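Local coordinates for putative beta-glucosidase (Bifidobacterium adolescentis, PDB 5WAB), which acts as a family 3 beta-glucosidase, releasing terminal beta-linked glucose, and may also remove an arabinopyranosyl unit from ginsenoside Rb2, at residues Asp554-Ala559 against Ile655-Val660; Val608-Lys611 against Ser615-Ile618. One frame throughout, in Å; residues are numbered along the deposited sequence.

In the fold
Both contacts are seams between the two sheets of the C-terminal fibronectin type III-like beta sandwich. One sheet is ordered 551-560, 566-574, 615-622, the other 601-610, 580-590, 642-648, 654-663. Contact 1 packs outermost strand 551-560 against outermost strand 654-663, while contact 2 packs 601-610 against 615-622, so each closes a different border of the sandwich. Their centres lie about 17 Å apart and their nearest atoms about 4 Å apart, without touching. In sequence, both strands of contact 2 fall between the two strands that contact 1 brings together. Both are structural packing, centred about 28 Å (contact 1) and 26 Å (contact 2) from the centre of the chain.

Contact 1: residues Asp554-Ala559 against Ile655-Val660; sequences DGVNVA and IAAVAV
Val556 and Val558 reach across the border of the fibronectin type III-like sandwich to Ala657 and Ala659, joining the edge strands of its two sheets. The register is regular: CA of Val556 lies 6.7 Å from CA of Ala657, and CA of Val558 lies 6.3 Å from CA of Ala659. Such short spacings go with the small alanine methyls on one side, and methyl contacts without hydrogen bonds make up the whole link. The closer pair is CG2 of Val556 against CB of Ala657, at 3.7 Å, with CG1 of Val556 also approaching that methyl at 4.1 Å, so that Ala657 sits against both branches. Behind the contact, Val646 and Val648 of strand 642-648 and Val568 and Ala570 of strand 566-574 touch the two valines and continue the apolar layer.

The outward side is open to solvent: Asn557, Val658 and Val660 leave the backbone away from the partner strand and are exposed. At the start of 655-660 a classic beta bulge puts Ala656 and Ala657 both opposite Val648. Although the CB of Ala656 also points toward 554-559, it stops 5.9 Å from CG2 of Val556. In Val558, CG1 lies anti to the backbone N (chi1 -177°), which leaves CG2, beside that nitrogen, to meet CB of Ala659 at 3.8 Å.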
loop_
_atom_site.group_PDB
_atom_site.type_symbol
_atom_site.label_atom_id
_atom_site.label_comp_id
_atom_site.label_asym_id
_atom_site.label_seq_id
_atom_site.Cartn_x
_atom_site.Cartn_y
_atom_site.Cartn_z
ATOM N N ASP A 554 -3.995 -28.954 -3.681
ATOM C CA ASP A 554 -4.830 -30.051 -3.218
ATOM C C ASP A 554 -4.609 -30.221 -1.722
ATOM O O ASP A 554 -3.891 -29.441 -1.092
ATOM C CB ASP A 554 -4.532 -31.339 -3.998
ATOM C CG ASP A 554 -3.062 -31.730 -3.954
ATOM O OD1 ASP A 554 -2.276 -31.066 -3.240
ATOM O OD2 ASP A 554 -2.695 -32.719 -4.634
ATOM N N GLY A 555 -5.214 -31.260 -1.156
ATOM C CA GLY A 555 -5.087 -31.486 0.272
ATOM C C GLY A 555 -5.630 -30.358 1.117
ATOM O O GLY A 555 -5.169 -30.160 2.246
ATOM N N VAL A 556 -6.598 -29.605 0.596
ATOM C CA VAL A 556 -7.153 -28.476 1.335
ATOM C C VAL A 556 -8.063 -29.011 2.431
ATOM O O VAL A 556 -8.991 -29.785 2.168
ATOM C CB VAL A 556 -7.908 -27.522 0.400
ATOM C CG1 VAL A 556 -8.548 -26.402 1.200
ATOM C CG2 VAL A 556 -6.969 -26.954 -0.646
ATOM N N ASN A 557 -7.794 -28.609 3.669
ATOM C CA ASN A 557 -8.599 -29.035 4.807
ATOM C C ASN A 557 -8.811 -27.843 5.726
ATOM O O ASN A 557 -7.845 -27.199 6.144
ATOM C CB ASN A 557 -7.934 -30.188 5.562
ATOM C CG ASN A 557 -8.818 -30.750 6.650
ATOM O OD1 ASN A 557 -8.643 -30.443 7.827
ATOM N ND2 ASN A 557 -9.782 -31.580 6.260
ATOM N N VAL A 558 -10.067 -27.533 6.013
ATOM C CA VAL A 558 -10.424 -26.453 6.921
ATOM C C VAL A 558 -11.059 -27.087 8.150
ATOM O O VAL A 558 -11.986 -27.897 8.027
ATOM C CB VAL A 558 -11.368 -25.441 6.245
ATOM C CG1 VAL A 558 -11.665 -24.278 7.173
ATOM C CG2 VAL A 558 -10.766 -24.947 4.933
ATOM N N ALA A 559 -10.553 -26.737 9.330
ATOM C CA ALA A 559 -11.019 -27.325 10.575
ATOM C C ALA A 559 -11.349 -26.220 11.568
ATOM O O ALA A 559 -10.620 -25.230 11.685
ATOM C CB ALA A 559 -9.975 -28.277 11.167
ATOM N N ILE A 655 -10.355 -19.807 -7.577
ATOM C CA ILE A 655 -10.484 -20.572 -6.345
ATOM C C ILE A 655 -10.237 -22.037 -6.664
ATOM O O ILE A 655 -10.850 -22.599 -7.580
ATOM C CB ILE A 655 -11.867 -20.368 -5.709
ATOM C CG1 ILE A 655 -12.113 -18.879 -5.441
ATOM C CG2 ILE A 655 -11.987 -21.192 -4.435
ATOM C CD1 ILE A 655 -11.039 -18.225 -4.598
ATOM N N ALA A 656 -9.319 -22.653 -5.925
ATOM C CA ALA A 656 -8.981 -24.046 -6.171
ATOM C C ALA A 656 -9.857 -24.993 -5.370
ATOM O O ALA A 656 -10.243 -26.052 -5.874
ATOM C CB ALA A 656 -7.505 -24.297 -5.849
ATOM N N ALA A 657 -10.183 -24.635 -4.133
ATOM C CA ALA A 657 -10.976 -25.502 -3.278
ATOM C C ALA A 657 -11.720 -24.642 -2.273
ATOM O O ALA A 657 -11.284 -23.540 -1.937
ATOM C CB ALA A 657 -10.110 -26.537 -2.559
ATOM N N VAL A 658 -12.861 -25.149 -1.811
ATOM C CA VAL A 658 -13.662 -24.477 -0.799
ATOM C C VAL A 658 -14.069 -25.501 0.250
ATOM O O VAL A 658 -14.034 -26.711 0.020
ATOM C CB VAL A 658 -14.908 -23.776 -1.387
ATOM C CG1 VAL A 658 -14.501 -22.723 -2.402
ATOM C CG2 VAL A 658 -15.850 -24.794 -2.008
ATOM N N ALA A 659 -14.433 -24.993 1.424
ATOM C CA ALA A 659 -14.922 -25.820 2.515
ATOM C C ALA A 659 -15.756 -24.943 3.431
ATOM O O ALA A 659 -15.441 -23.768 3.625
ATOM C CB ALA A 659 -13.776 -26.476 3.288
ATOM N N VAL A 660 -16.816 -25.518 3.987
ATOM C CA VAL A 660 -17.776 -24.781 4.798
ATOM C C VAL A 660 -17.500 -25.063 6.267
ATOM O O VAL A 660 -17.328 -26.221 6.666
ATOM C CB VAL A 660 -19.220 -25.159 4.423
ATOM C CG1 VAL A 660 -20.215 -24.472 5.351
ATOM C CG2 VAL A 660 -19.500 -24.806 2.972
#

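Contact 2: residues Val608-Lys611 against Ser615-Ile618; sequences VFLK and SAEI
A beta-arch, in which the chain passes from one sheet to the facing one, brings Val608 and Leu610 over Ala616 and Ile618. The methyl of Ala616 lies at the middle of the contact and is touched by both partners: its CB lies 3.8 Å from CG1 of Val608 and 3.8 Å from CD2 of Leu610. That same leucine methyl extends over the backbone of the partner strand, with CD2 of Leu610 4.0 Å from the carbonyl carbon C of Ser615. Further along, CG2 of Val608 meets CG2 of Ile618 at 3.7 Å, the two side chains meeting at a slant.

The axes of 608-610 and 615-618 run antiparallel at 162° and come no closer than 8.0 Å, a separation suited to facing sheets and too wide for a hydrogen-bonded ladder. In the fibronectin type III-like fold this is the step from the edge of the four-stranded sheet to the edge of the three-stranded one. The backbone bonds agree: Val608 and Leu610 pair with Glu582 and Ala580, whereas Ala616 and Ile618 pair with Val572 and Ala570.

Leu610 and Ile618 are buried, and Ile618 also rests on Val584. Phe609, on the opposite face of its strand from this contact, touches Asn82 and Glu314, in loops outside the sandwich. With CG1 of Ile618 placed between the backbone N and the carbonyl carbon (chi1 48°), CG2 is the branch that reaches Val608.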
loop_
_atom_site.group_PDB
_atom_site.type_symbol
_atom_site.label_atom_id
_atom_site.label_comp_id
_atom_site.label_asym_id
_atom_site.label_seq_id
_atom_site.Cartn_x
_atom_site.Cartn_y
_atom_site.Cartn_z
ATOM N N VAL A 608 5.119 -18.818 -1.617
ATOM C CA VAL A 608 5.997 -19.974 -1.481
ATOM C C VAL A 608 6.867 -20.081 -2.724
ATOM O O VAL A 608 6.353 -20.110 -3.848
ATOM C CB VAL A 608 5.197 -21.273 -1.275
ATOM C CG1 VAL A 608 6.132 -22.413 -0.969
ATOM C CG2 VAL A 608 4.178 -21.105 -0.167
ATOM N N PHE A 609 8.176 -20.151 -2.521
ATOM C CA PHE A 609 9.129 -20.368 -3.602
ATOM C C PHE A 609 9.372 -21.870 -3.724
ATOM O O PHE A 609 9.794 -22.515 -2.758
ATOM C CB PHE A 609 10.426 -19.611 -3.314
ATOM C CG PHE A 609 10.213 -18.149 -2.983
ATOM C CD1 PHE A 609 9.866 -17.756 -1.693
ATOM C CD2 PHE A 609 10.338 -17.171 -3.960
ATOM C CE1 PHE A 609 9.659 -16.421 -1.384
ATOM C CE2 PHE A 609 10.131 -15.829 -3.657
ATOM C CZ PHE A 609 9.792 -15.455 -2.369
ATOM N N LEU A 610 9.091 -22.425 -4.900
ATOM C CA LEU A 610 9.166 -23.863 -5.126
ATOM C C LEU A 610 9.963 -24.155 -6.387
ATOM O O LEU A 610 9.687 -23.578 -7.445
ATOM C CB LEU A 610 7.767 -24.469 -5.256
ATOM C CG LEU A 610 6.857 -24.397 -4.034
ATOM C CD1 LEU A 610 5.450 -24.813 -4.417
ATOM C CD2 LEU A 610 7.402 -25.296 -2.940
ATOM N N LYS A 611 10.956 -25.032 -6.270
ATOM C CA LYS A 611 11.628 -25.533 -7.458
ATOM C C LYS A 611 10.735 -26.515 -8.207
ATOM O O LYS A 611 9.679 -26.936 -7.729
ATOM C CB LYS A 611 12.959 -26.200 -7.119
ATOM C CG LYS A 611 14.008 -25.263 -6.584
ATOM C CD LYS A 611 15.318 -26.008 -6.438
ATOM C CE LYS A 611 16.426 -25.108 -5.929
ATOM N NZ LYS A 611 17.724 -25.839 -5.835
ATOM N N SER A 615 6.759 -29.565 -3.624
ATOM C CA SER A 615 5.486 -29.256 -3.007
ATOM C C SER A 615 5.745 -28.704 -1.617
ATOM O O SER A 615 6.820 -28.886 -1.044
ATOM C CB SER A 615 4.576 -30.485 -2.922
ATOM O OG SER A 615 5.090 -31.434 -2.004
ATOM N N ALA A 616 4.744 -28.020 -1.080
ATOM C CA ALA A 616 4.869 -27.421 0.238
ATOM C C ALA A 616 3.515 -27.418 0.925
ATOM O O ALA A 616 2.488 -27.134 0.298
ATOM C CB ALA A 616 5.412 -25.993 0.162
ATOM N N GLU A 617 3.524 -27.709 2.221
ATOM C CA GLU A 617 2.312 -27.662 3.023
ATOM C C GLU A 617 2.264 -26.333 3.762
ATOM O O GLU A 617 3.203 -25.992 4.496
ATOM C CB GLU A 617 2.249 -28.811 4.024
ATOM C CG GLU A 617 0.932 -28.889 4.716
ATOM C CD GLU A 617 -0.058 -29.542 3.798
ATOM O OE1 GLU A 617 0.360 -29.945 2.723
ATOM O OE2 GLU A 617 -1.236 -29.679 4.136
ATOM N N ILE A 618 1.170 -25.594 3.582
ATOM C CA ILE A 618 1.043 -24.273 4.178
ATOM C C ILE A 618 -0.246 -24.233 4.983
ATOM O O ILE A 618 -1.232 -24.895 4.644
ATOM C CB ILE A 618 1.055 -23.148 3.128
ATOM C CG1 ILE A 618 0.104 -23.462 1.987
ATOM C CG2 ILE A 618 2.460 -22.966 2.569
ATOM C CD1 ILE A 618 -0.051 -22.332 1.008
#